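Local coordinates for protein pyrrolidone-carboxylate peptidase (Pyrococcus furiosus, PDB 1X10) that removes N-terminal pyroglutamyl (5-oxoproline) groups from peptides, as a thiol peptidase that assembles into a homotetramer, at residues V67-G72 and H166-I170; V43-K47 and D92-I98; F112-P116 and K160-F164. The protein carries 3 engineered substitutions. All blocks are in the same frame, centred on the assembly; numbering follows the deposited sequence.

Interaction 1 (V67-G72 and H166-I170); sequences VGLAPG and HVPYI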
loop_
_atom_site.group_PDB
_atom_site.type_symbol
_atom_site.label_atom_id
_atom_site.label_comp_id
_atom_site.label_asym_id
_atom_site.label_seq_id
_atom_site.Cartn_x
_atom_site.Cartn_y
_atom_site.Cartn_z
ATOM N N VAL A 67 12.891 20.404 7.298
ATOM C CA VAL A 67 12.259 19.616 6.249
ATOM C C VAL A 67 13.060 18.360 5.919
ATOM O O VAL A 67 14.290 18.367 5.935
ATOM C CB VAL A 67 12.097 20.469 4.971
ATOM C CG1 VAL A 67 11.156 19.787 3.990
ATOM C CG2 VAL A 67 11.577 21.864 5.339
ATOM N N GLY A 68 12.346 17.284 5.621
ATOM C CA GLY A 68 13.003 16.036 5.289
ATOM C C GLY A 68 12.229 15.233 4.263
ATOM O O GLY A 68 11.051 15.495 4.004
ATOM N N LEU A 69 12.908 14.255 3.673
ATOM C CA LEU A 69 12.311 13.380 2.681
ATOM C C LEU A 69 11.706 12.185 3.424
ATOM O O LEU A 69 12.335 11.625 4.323
ATOM C CB LEU A 69 13.395 12.891 1.716
ATOM C CG LEU A 69 13.097 12.349 0.311
ATOM C CD1 LEU A 69 13.924 11.095 0.106
ATOM C CD2 LEU A 69 11.625 12.070 0.099
ATOM N N ALA A 70 10.486 11.801 3.055
ATOM C CA ALA A 70 9.819 10.652 3.671
ATOM C C ALA A 70 9.431 9.676 2.568
ATOM O O ALA A 70 8.306 9.702 2.058
ATOM C CB ALA A 70 8.579 11.094 4.433
ATOM N N PRO A 71 10.367 8.803 2.173
ATOM C CA PRO A 71 10.107 7.818 1.120
ATOM C C PRO A 71 8.817 7.038 1.364
ATOM O O PRO A 71 8.616 6.494 2.446
ATOM C CB PRO A 71 11.338 6.915 1.181
ATOM C CG PRO A 71 12.419 7.850 1.638
ATOM C CD PRO A 71 11.722 8.630 2.730
ATOM N N GLY A 72 7.944 6.994 0.364
ATOM C CA GLY A 72 6.711 6.240 0.518
ATOM C C GLY A 72 5.480 7.055 0.869
ATOM O O GLY A 72 4.358 6.648 0.554
ATOM N N HIS A 166 7.657 16.703 6.421
ATOM C CA HIS A 166 8.209 15.681 5.540
ATOM C C HIS A 166 7.561 15.804 4.166
ATOM O O HIS A 166 6.360 16.069 4.062
ATOM C CB HIS A 166 7.945 14.277 6.099
ATOM C CG HIS A 166 9.056 13.742 6.949
ATOM N ND1 HIS A 166 8.916 13.513 8.300
ATOM C CD2 HIS A 166 10.323 13.376 6.635
ATOM C CE1 HIS A 166 10.045 13.026 8.783
ATOM N NE2 HIS A 166 10.916 12.933 7.794
ATOM N N VAL A 167 8.354 15.612 3.115
ATOM C CA VAL A 167 7.833 15.681 1.758
ATOM C C VAL A 167 8.028 14.330 1.081
ATOM O O VAL A 167 8.940 13.581 1.421
ATOM C CB VAL A 167 8.550 16.770 0.911
ATOM C CG1 VAL A 167 8.477 18.120 1.627
ATOM C CG2 VAL A 167 10.002 16.369 0.639
ATOM N N PRO A 168 7.154 13.995 0.123
ATOM C CA PRO A 168 7.265 12.720 -0.588
ATOM C C PRO A 168 8.431 12.791 -1.569
ATOM O O PRO A 168 9.073 13.834 -1.714
ATOM C CB PRO A 168 5.932 12.621 -1.337
ATOM C CG PRO A 168 4.997 13.501 -0.546
ATOM C CD PRO A 168 5.879 14.665 -0.188
ATOM N N TYR A 169 8.706 11.672 -2.226
ATOM C CA TYR A 169 9.740 11.628 -3.256
ATOM C C TYR A 169 9.228 12.580 -4.335
ATOM O O TYR A 169 8.014 12.749 -4.471
ATOM C CB TYR A 169 9.773 10.260 -3.938
ATOM C CG TYR A 169 10.506 9.141 -3.253
ATOM C CD1 TYR A 169 11.879 9.217 -3.012
ATOM C CD2 TYR A 169 9.848 7.947 -2.956
ATOM C CE1 TYR A 169 12.580 8.122 -2.500
ATOM C CE2 TYR A 169 10.537 6.851 -2.455
ATOM C CZ TYR A 169 11.897 6.942 -2.233
ATOM O OH TYR A 169 12.576 5.843 -1.769
ATOM N N ILE A 170 10.124 13.204 -5.098
ATOM C CA ILE A 170 9.651 14.004 -6.220
ATOM C C ILE A 170 9.696 12.980 -7.364
ATOM O O ILE A 170 10.465 12.016 -7.299
ATOM C CB ILE A 170 10.547 15.230 -6.530
ATOM C CG1 ILE A 170 12.003 14.816 -6.729
ATOM C CG2 ILE A 170 10.415 16.250 -5.409
ATOM C CD1 ILE A 170 12.893 15.979 -7.159
HETATM O O HOH W 1 7.048 9.231 -1.564
#

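Interaction 2 (V43-K47 and D92-I98); sequences VVFGK and DNEGKKI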
loop_
_atom_site.group_PDB
_atom_site.type_symbol
_atom_site.label_atom_id
_atom_site.label_comp_id
_atom_site.label_asym_id
_atom_site.label_seq_id
_atom_site.Cartn_x
_atom_site.Cartn_y
_atom_site.Cartn_z
ATOM N N VAL A 43 23.144 13.875 6.858
ATOM C CA VAL A 43 22.330 12.784 7.380
ATOM C C VAL A 43 23.313 11.904 8.151
ATOM O O VAL A 43 23.628 10.779 7.758
ATOM C CB VAL A 43 21.658 11.984 6.239
ATOM C CG1 VAL A 43 20.806 10.857 6.817
ATOM C CG2 VAL A 43 20.769 12.917 5.410
ATOM N N VAL A 44 23.792 12.453 9.263
ATOM C CA VAL A 44 24.780 11.794 10.105
ATOM C C VAL A 44 24.529 12.135 11.568
ATOM O O VAL A 44 24.496 13.304 11.932
ATOM C CB VAL A 44 26.199 12.285 9.743
ATOM C CG1 VAL A 44 27.237 11.595 10.633
ATOM C CG2 VAL A 44 26.475 12.039 8.259
ATOM N N PHE A 45 24.353 11.120 12.407
ATOM C CA PHE A 45 24.128 11.375 13.822
ATOM C C PHE A 45 25.372 12.043 14.406
ATOM O O PHE A 45 26.493 11.733 14.010
ATOM C CB PHE A 45 23.846 10.070 14.571
ATOM C CG PHE A 45 22.547 9.418 14.190
ATOM C CD1 PHE A 45 22.528 8.276 13.394
ATOM C CD2 PHE A 45 21.340 9.942 14.639
ATOM C CE1 PHE A 45 21.320 7.661 13.055
ATOM C CE2 PHE A 45 20.128 9.339 14.310
ATOM C CZ PHE A 45 20.118 8.192 13.516
ATOM N N GLY A 46 25.164 12.952 15.354
ATOM C CA GLY A 46 26.280 13.656 15.963
ATOM C C GLY A 46 26.621 14.898 15.161
ATOM O O GLY A 46 26.385 16.021 15.607
ATOM N N LYS A 47 27.169 14.694 13.968
ATOM C CA LYS A 47 27.538 15.798 13.097
ATOM C C LYS A 47 26.332 16.699 12.829
ATOM O O LYS A 47 26.451 17.927 12.847
ATOM C CB LYS A 47 28.089 15.254 11.778
ATOM C CG LYS A 47 28.699 16.307 10.871
ATOM C CD LYS A 47 29.488 15.653 9.741
ATOM C CE LYS A 47 30.622 14.782 10.287
ATOM N NZ LYS A 47 31.430 14.131 9.211
ATOM N N ASP A 92 23.305 5.780 9.163
ATOM C CA ASP A 92 23.377 7.137 8.647
ATOM C C ASP A 92 24.442 7.155 7.554
ATOM O O ASP A 92 25.012 6.110 7.233
ATOM C CB ASP A 92 23.696 8.138 9.768
ATOM C CG ASP A 92 25.074 7.946 10.372
ATOM O OD1 ASP A 92 25.342 8.593 11.409
ATOM O OD2 ASP A 92 25.888 7.170 9.830
ATOM N N ASN A 93 24.713 8.328 6.987
ATOM C CA ASN A 93 25.689 8.439 5.910
ATOM C C ASN A 93 27.125 8.052 6.256
ATOM O O ASN A 93 27.972 7.963 5.367
ATOM C CB ASN A 93 25.656 9.852 5.314
ATOM C CG ASN A 93 24.513 10.041 4.319
ATOM O OD1 ASN A 93 24.246 11.154 3.860
ATOM N ND2 ASN A 93 23.841 8.945 3.979
ATOM N N GLU A 94 27.412 7.826 7.532
ATOM C CA GLU A 94 28.764 7.428 7.910
ATOM C C GLU A 94 28.765 5.991 8.429
ATOM O O GLU A 94 29.709 5.556 9.092
ATOM C CB GLU A 94 29.341 8.383 8.959
ATOM C CG GLU A 94 29.311 9.845 8.528
ATOM C CD GLU A 94 30.347 10.702 9.238
ATOM O OE1 GLU A 94 30.569 10.509 10.449
ATOM O OE2 GLU A 94 30.933 11.586 8.578
ATOM N N GLY A 95 27.696 5.264 8.120
ATOM C CA GLY A 95 27.586 3.873 8.530
ATOM C C GLY A 95 27.145 3.610 9.959
ATOM O O GLY A 95 27.161 2.467 10.412
ATOM N N LYS A 96 26.748 4.656 10.676
ATOM C CA LYS A 96 26.315 4.496 12.059
ATOM C C LYS A 96 24.833 4.146 12.162
ATOM O O LYS A 96 23.970 4.915 11.739
ATOM C CB LYS A 96 26.608 5.772 12.864
ATOM C CG LYS A 96 28.096 6.056 13.054
ATOM C CD LYS A 96 28.359 7.112 14.127
ATOM C CE LYS A 96 28.459 8.527 13.561
ATOM N NZ LYS A 96 27.191 9.069 13.023
ATOM N N LYS A 97 24.551 2.974 12.726
ATOM C CA LYS A 97 23.182 2.507 12.902
ATOM C C LYS A 97 22.900 2.399 14.399
ATOM O O LYS A 97 23.007 1.324 14.989
ATOM C CB LYS A 97 23.007 1.145 12.228
ATOM C CG LYS A 97 21.568 0.657 12.146
ATOM C CD LYS A 97 21.491 -0.646 11.362
ATOM C CE LYS A 97 20.055 -1.117 11.185
ATOM N NZ LYS A 97 19.392 -1.402 12.490
ATOM N N ILE A 98 22.547 3.527 15.005
ATOM C CA ILE A 98 22.270 3.590 16.435
ATOM C C ILE A 98 20.904 3.006 16.782
ATOM O O ILE A 98 19.905 3.306 16.132
ATOM C CB ILE A 98 22.347 5.052 16.935
ATOM C CG1 ILE A 98 23.731 5.632 16.616
ATOM C CG2 ILE A 98 22.071 5.112 18.427
ATOM C CD1 ILE A 98 23.894 7.093 16.984
#

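Interaction 3 (F112-P116 and K160-F164); sequences FSTLP and KMSGF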
loop_
_atom_site.group_PDB
_atom_site.type_symbol
_atom_site.label_atom_id
_atom_site.label_comp_id
_atom_site.label_asym_id
_atom_site.label_seq_id
_atom_site.Cartn_x
_atom_site.Cartn_y
_atom_site.Cartn_z
ATOM N N PHE A 112 6.010 18.319 21.711
ATOM C CA PHE A 112 5.030 18.557 20.658
ATOM C C PHE A 112 5.593 19.684 19.797
ATOM O O PHE A 112 6.279 20.574 20.312
ATOM C CB PHE A 112 3.700 19.033 21.246
ATOM C CG PHE A 112 2.846 17.936 21.798
ATOM C CD1 PHE A 112 2.260 18.064 23.054
ATOM C CD2 PHE A 112 2.593 16.789 21.050
ATOM C CE1 PHE A 112 1.431 17.068 23.562
ATOM C CE2 PHE A 112 1.759 15.782 21.551
ATOM C CZ PHE A 112 1.180 15.926 22.810
ATOM N N SER A 113 5.312 19.646 18.499
ATOM C CA SER A 113 5.762 20.705 17.598
ATOM C C SER A 113 5.076 21.980 18.057
ATOM O O SER A 113 3.939 21.933 18.530
ATOM C CB SER A 113 5.339 20.401 16.155
ATOM O OG SER A 113 5.556 21.522 15.309
ATOM N N THR A 114 5.758 23.113 17.941
ATOM C CA THR A 114 5.155 24.368 18.345
ATOM C C THR A 114 4.737 25.197 17.130
ATOM O O THR A 114 4.429 26.379 17.243
ATOM C CB THR A 114 6.098 25.188 19.264
ATOM O OG1 THR A 114 7.415 25.210 18.712
ATOM C CG2 THR A 114 6.139 24.570 20.657
ATOM N N LEU A 115 4.748 24.568 15.959
ATOM C CA LEU A 115 4.293 25.244 14.753
ATOM C C LEU A 115 2.776 25.111 14.813
ATOM O O LEU A 115 2.254 24.190 15.448
ATOM C CB LEU A 115 4.804 24.529 13.494
ATOM C CG LEU A 115 6.307 24.525 13.199
ATOM C CD1 LEU A 115 6.562 23.716 11.939
ATOM C CD2 LEU A 115 6.803 25.953 13.019
ATOM N N PRO A 116 2.043 26.039 14.188
ATOM C CA PRO A 116 0.580 25.945 14.210
ATOM C C PRO A 116 0.213 24.906 13.146
ATOM O O PRO A 116 -0.281 25.243 12.070
ATOM C CB PRO A 116 0.145 27.361 13.842
ATOM C CG PRO A 116 1.230 27.787 12.870
ATOM C CD PRO A 116 2.493 27.285 13.541
ATOM N N LYS A 160 11.105 30.438 18.961
ATOM C CA LYS A 160 9.804 30.464 19.626
ATOM C C LYS A 160 8.937 29.329 19.090
ATOM O O LYS A 160 8.155 28.729 19.825
ATOM C CB LYS A 160 9.096 31.795 19.369
ATOM C CG LYS A 160 9.895 33.026 19.764
ATOM C CD LYS A 160 9.188 34.295 19.304
ATOM C CE LYS A 160 10.056 35.529 19.513
ATOM N NZ LYS A 160 9.397 36.757 18.981
ATOM N N MET A 161 9.073 29.053 17.796
ATOM C CA MET A 161 8.319 27.983 17.152
ATOM C C MET A 161 9.280 27.062 16.417
ATOM O O MET A 161 10.214 27.524 15.755
ATOM C CB MET A 161 7.325 28.535 16.131
ATOM C CG MET A 161 6.257 29.450 16.682
ATOM S SD MET A 161 5.128 29.931 15.347
ATOM C CE MET A 161 3.551 29.666 16.159
ATOM N N SER A 162 9.034 25.761 16.521
ATOM C CA SER A 162 9.877 24.770 15.864
ATOM C C SER A 162 9.030 23.573 15.457
ATOM O O SER A 162 8.126 23.152 16.190
ATOM C CB SER A 162 11.001 24.316 16.805
ATOM O OG SER A 162 11.816 23.329 16.192
ATOM N N GLY A 163 9.321 23.027 14.286
ATOM C CA GLY A 163 8.565 21.887 13.819
ATOM C C GLY A 163 9.237 21.217 12.646
ATOM O O GLY A 163 10.275 21.684 12.164
ATOM N N PHE A 164 8.630 20.130 12.183
ATOM C CA PHE A 164 9.172 19.369 11.076
ATOM C C PHE A 164 8.129 19.043 10.010
ATOM O O PHE A 164 6.975 18.732 10.317
ATOM C CB PHE A 164 9.786 18.069 11.607
ATOM C CG PHE A 164 10.764 17.448 10.670
ATOM C CD1 PHE A 164 10.333 16.801 9.519
ATOM C CD2 PHE A 164 12.128 17.581 10.890
ATOM C CE1 PHE A 164 11.249 16.301 8.599
ATOM C CE2 PHE A 164 13.048 17.084 9.974
ATOM C CZ PHE A 164 12.610 16.446 8.830
HETATM O O HOH W 2 5.809 20.083 12.912
#

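Interaction 1 (V67-G72 and H166-I170)
Gly68 and His166 lie side by side where the parallel strands 63-69 and 161-167 run out at the catalytic triad. Gly68 O accepts from Val167 N at 2.8 Å, and the CA-H of His166 leans on the same oxygen. One step further, Ala70 N donates to Val167 O at 2.9 Å, so the pairing carries on just past the strand ends. Because Gly68 has no side chain, the imidazole can lie close to this strand: His166 CD2 comes within 3.6 Å of Ala70 CB and also nears Gly68 O and Leu69 O. The polar ends of the ring look elsewhere, ND1 to Glu79 and NE2 to the engineered Ser142, which occupies the nucleophile position. Beyond the strands, Tyr169 turns its ring back across the loop, with CG anti to its own carbonyl carbon (chi1 -81°). Pro71 CA sits over one ring face in a CH-pi contact, 4.0 Å from the centroid of the Tyr169 ring, while Pro71 CB packs 3.4 Å from Tyr169 OH. Leu69 CD1 approaches Tyr169 CD1 obliquely at 4.2 Å. A water accepts from Tyr169 N and, more weakly, from Gly72 N. An alanine at Tyr169 would remove the ring, and Pro71 CA and CB and the end of Leu69 would probably lose their cover, leaving the 70-72 loop freer to move. The main-chain bonds on Val167 pin the strand just after His166, whose own backbone bonds run to Ser77, and both ring nitrogens are left to the triad partners.

Interaction 2 (V43-K47 and D92-I98)
Backbone hydrogen bonding between Val43 and Asn93 starts the contact: Asn93 N donates to Val43 O at 2.8 Å. The second polar group is the buried carboxylate of Asp92. Its OD1 receives Phe45 N at 2.9 Å from the anti side, 20° out of the carboxylate plane, and Lys96 NZ on its syn lone pair, the latter a salt bridge. Its OD2 takes Glu94 N and Lys96 N from opposite faces of the plane. Three backbone N-H groups and an ammonium therefore hold the carboxylate against rotation, and the nearby positive charge would be expected to stabilise its negative one. Lys96 NZ also donates to Phe45 O at 2.9 Å, a bend at chi3 and chi4 folding its chain back over the loop, so one amine ties both segments together. Farther out, Lys47 NZ and Glu94 OE2 form a salt bridge of 2.7 Å on the syn side of the carboxylate, well out of its plane.

Apolar packing fills in between. Val44 CG1 meets Glu94 CG at 3.4 Å, and Val44 CG2 rests against Asn93 CB. Phe45 CB touches Ile98 CD1 at 3.8 Å, these two side chains sliding past each other in opposite directions, while Lys96 O stands at the edge of the Phe45 ring. Leu141 of helix 141-156 packs on Phe45, and Tyr144 meets its ring edge-to-face. Asp92 to Gly95 forms a type I beta turn whose start is also an Asx turn, Asp92 OD2 accepting from Glu94 N two residues on; it docks on the loop that leads through Gly46, the N-cap residue, into helix 47-59.

Interaction 3 (F112-P116 and K160-F164)
Thr114 OG1 accepts the N-H of Ser162 at 2.8 Å, and the backbone of the same threonine answers: Thr114 N donates to Ser162 O at 2.9 Å. With OG1 between its own backbone N and carbonyl carbon (chi1 46°), one residue grips both main-chain groups of Ser162, on the flank of strand 161-167 turned away from strand 63-69. Beside it, Ser113 OG accepts from Leu115 N and gives its proton to a water, which also takes the N-H of Phe164 at 2.9 Å, so that the water bridges the loop to the strand. At Gly163 the carbon packing is tightest: Leu115 CD1 lies 3.3 Å from Gly163 CA, where a CB on residue 163 would clash with Leu115 CD1 and Ser113 OG. At the other end the Met161 chain, bent at chi3, lays CE against Pro116 CD at 3.7 Å and alongside Thr114 O, under the cover of Glu206 in helix 189-206. The bond from Leu115 N to Ser113 OG closes an ST turn, which leads from strand 110-112 to Pro116, the N-cap residue of helix 117-126.

Overall arrangement
Interactions 1 and 3 sit at opposite ends of strand 161-167, their centres 19 Å apart on opposite sides of the chain's centre, and interaction 3 is nested along the chain inside the loop that interaction 1 closes. They touch through Phe164, whose CE1 lies 3.3 Å from Gly68 N; its ring also meets that of His166 and packs on Ser142, linking interaction 3 to the active site. Interaction 2 stands apart, with nearest atoms about 8 Å from interaction 1 and about 10 Å from interaction 3. Still, the side chain of Val43 is about 8 Å from that of Ser142, so the Val43 end of this contact probably lies at the margin of the catalytic region.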